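Local coordinates for mycobacterial cidal antitoxin MbcA (Mycobacterium tuberculosis, PDB 6FKG), which neutralises the toxin MbcT, an NAD+ phosphorylase, by blocking access to the toxin's active site, at residues E86-P90 / A91-R95. Residues are numbered along the deposited sequence; the frame is centred on the assembly and turned at random.
Sequences EHRKP and ADLVR
Leu93 sets its CD1 methyl over one face of the Arg88 guanidinium, 3.6 Å above the plane and displaced toward the rim. NH2 of Arg88 gives a salt-bridging hydrogen bond to OE1 of Glu86 (2.8 Å), the oxygen tilted 22° from the guanidinium plane. The two side chains of Arg88 and Leu93 cross at about a right angle, and the bend at chi3 of Arg88 (-65°) turns the guanidinium back across the leucine. Arginine suits this place because its flat face accepts a methyl while its N-H groups still serve carboxylates: NH1 forms a further salt bridge with Glu98. On the first turn of the helix, Asp92 OD1 likewise lies above a face of the Arg95 guanidinium, 3.4 Å from NH1, a purely electrostatic pairing since no N-H points at it.

Lys89 is the N-cap. Its carbonyl O accepts Leu93 N at 3.1 Å and a weak bond from Asp92 N. Pro90 follows naturally at the first helical position, where its missing N-H costs no helical bond, and its O receives Val94 N (2.9 Å). The Lys89 and Asp92 side chains lie side by side, pointing the same way, with Lys89 CD 3.6 Å from Asp92 OD2. A water links this carboxylate to the N-cap residue, donating to Asp92 OD2 (2.6 Å) and accepting from Lys89 N. Separately, the negative charge near the helix N-terminus would probably interact favourably with the helix dipole.

Within the toxin-binding domain, this start of helix 90-95 packs Pro90 and Ala91 against helix 71-78, Ala91 and Val94 against Ile29 of helix 23-30, and Leu93 against Arg101 and Val102 of helix 99-110.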
loop_
_atom_site.group_PDB
_atom_site.type_symbol
_atom_site.label_atom_id
_atom_site.label_comp_id
_atom_site.label_asym_id
_atom_site.label_seq_id
_atom_site.Cartn_x
_atom_site.Cartn_y
_atom_site.Cartn_z
ATOM N N GLU C 86 -20.391 -14.899 -5.376
ATOM C CA GLU C 86 -19.890 -14.439 -6.674
ATOM C C GLU C 86 -19.288 -15.600 -7.482
ATOM O O GLU C 86 -18.256 -15.460 -8.144
ATOM C CB GLU C 86 -18.865 -13.312 -6.478
ATOM C CG GLU C 86 -19.420 -12.075 -5.747
ATOM C CD GLU C 86 -19.613 -12.296 -4.248
ATOM O OE1 GLU C 86 -18.684 -12.825 -3.602
ATOM O OE2 GLU C 86 -20.693 -11.954 -3.716
ATOM N N HIS C 87 -19.952 -16.749 -7.410
ATOM C CA HIS C 87 -19.599 -17.925 -8.201
ATOM C C HIS C 87 -18.230 -18.472 -7.828
ATOM O O HIS C 87 -17.535 -19.028 -8.666
ATOM C CB HIS C 87 -19.660 -17.603 -9.703
ATOM C CG HIS C 87 -20.965 -17.007 -10.132
ATOM N ND1 HIS C 87 -22.125 -17.744 -10.222
ATOM C CD2 HIS C 87 -21.298 -15.738 -10.471
ATOM C CE1 HIS C 87 -23.114 -16.960 -10.611
ATOM N NE2 HIS C 87 -22.638 -15.738 -10.773
ATOM N N ARG C 88 -17.846 -18.305 -6.563
ATOM C CA ARG C 88 -16.611 -18.887 -6.053
ATOM C C ARG C 88 -16.924 -20.100 -5.179
ATOM O O ARG C 88 -18.035 -20.243 -4.684
ATOM C CB ARG C 88 -15.809 -17.840 -5.263
ATOM C CG ARG C 88 -15.269 -16.703 -6.125
ATOM C CD ARG C 88 -14.593 -15.631 -5.267
ATOM N NE ARG C 88 -15.565 -14.975 -4.395
ATOM C CZ ARG C 88 -15.257 -14.340 -3.266
ATOM N NH1 ARG C 88 -13.995 -14.273 -2.857
ATOM N NH2 ARG C 88 -16.218 -13.774 -2.541
ATOM N N LYS C 89 -15.946 -20.985 -5.014
ATOM C CA LYS C 89 -16.099 -22.158 -4.157
ATOM C C LYS C 89 -15.804 -21.791 -2.705
ATOM O O LYS C 89 -14.794 -21.135 -2.438
ATOM C CB LYS C 89 -15.149 -23.275 -4.585
ATOM C CG LYS C 89 -15.335 -23.790 -6.018
ATOM C CD LYS C 89 -14.174 -24.687 -6.401
ATOM C CE LYS C 89 -14.195 -24.996 -7.893
ATOM N NZ LYS C 89 -13.119 -25.938 -8.298
ATOM N N PRO C 90 -16.662 -22.228 -1.762
ATOM C CA PRO C 90 -16.351 -21.990 -0.338
ATOM C C PRO C 90 -14.941 -22.447 0.074
ATOM O O PRO C 90 -14.285 -21.752 0.858
ATOM C CB PRO C 90 -17.423 -22.811 0.393
ATOM C CG PRO C 90 -18.606 -22.815 -0.585
ATOM C CD PRO C 90 -17.999 -22.833 -1.956
ATOM N N ALA C 91 -14.483 -23.586 -0.441
ATOM C CA ALA C 91 -13.139 -24.072 -0.116
ATOM C C ALA C 91 -12.047 -23.085 -0.540
ATOM O O ALA C 91 -11.043 -22.932 0.155
ATOM C CB ALA C 91 -12.891 -25.439 -0.758
ATOM N N ASP C 92 -12.238 -22.416 -1.672
ATOM C CA ASP C 92 -11.281 -21.423 -2.136
ATOM C C ASP C 92 -11.338 -20.160 -1.261
ATOM O O ASP C 92 -10.307 -19.556 -0.981
ATOM C CB ASP C 92 -11.523 -21.073 -3.607
ATOM C CG ASP C 92 -11.231 -22.249 -4.552
ATOM O OD1 ASP C 92 -10.561 -23.223 -4.139
ATOM O OD2 ASP C 92 -11.681 -22.195 -5.711
ATOM N N LEU C 93 -12.524 -19.771 -0.802
ATOM C CA LEU C 93 -12.590 -18.656 0.151
ATOM C C LEU C 93 -11.828 -18.992 1.427
ATOM O O LEU C 93 -11.097 -18.150 1.978
ATOM C CB LEU C 93 -14.045 -18.292 0.488
ATOM C CG LEU C 93 -14.633 -17.187 -0.403
ATOM C CD1 LEU C 93 -14.874 -17.716 -1.814
ATOM C CD2 LEU C 93 -15.918 -16.616 0.198
ATOM N N VAL C 94 -11.987 -20.224 1.900
ATOM C CA VAL C 94 -11.306 -20.614 3.132
ATOM C C VAL C 94 -9.804 -20.581 2.880
ATOM O O VAL C 94 -9.051 -20.018 3.672
ATOM C CB VAL C 94 -11.747 -22.008 3.633
ATOM C CG1 VAL C 94 -10.882 -22.456 4.795
ATOM C CG2 VAL C 94 -13.230 -21.981 4.057
ATOM N N ARG C 95 -9.378 -21.166 1.761
ATOM C CA ARG C 95 -7.963 -21.149 1.379
ATOM C C ARG C 95 -7.391 -19.734 1.401
ATOM O O ARG C 95 -6.278 -19.494 1.895
ATOM C CB ARG C 95 -7.793 -21.753 -0.013
ATOM C CG ARG C 95 -6.351 -21.852 -0.486
ATOM C CD ARG C 95 -6.322 -22.138 -1.982
ATOM N NE ARG C 95 -7.011 -21.080 -2.723
ATOM C CZ ARG C 95 -7.464 -21.220 -3.963
ATOM N NH1 ARG C 95 -7.293 -22.369 -4.603
ATOM N NH2 ARG C 95 -8.084 -20.213 -4.561
HETATM O O HOH W 1 -13.450 -20.337 -6.265
#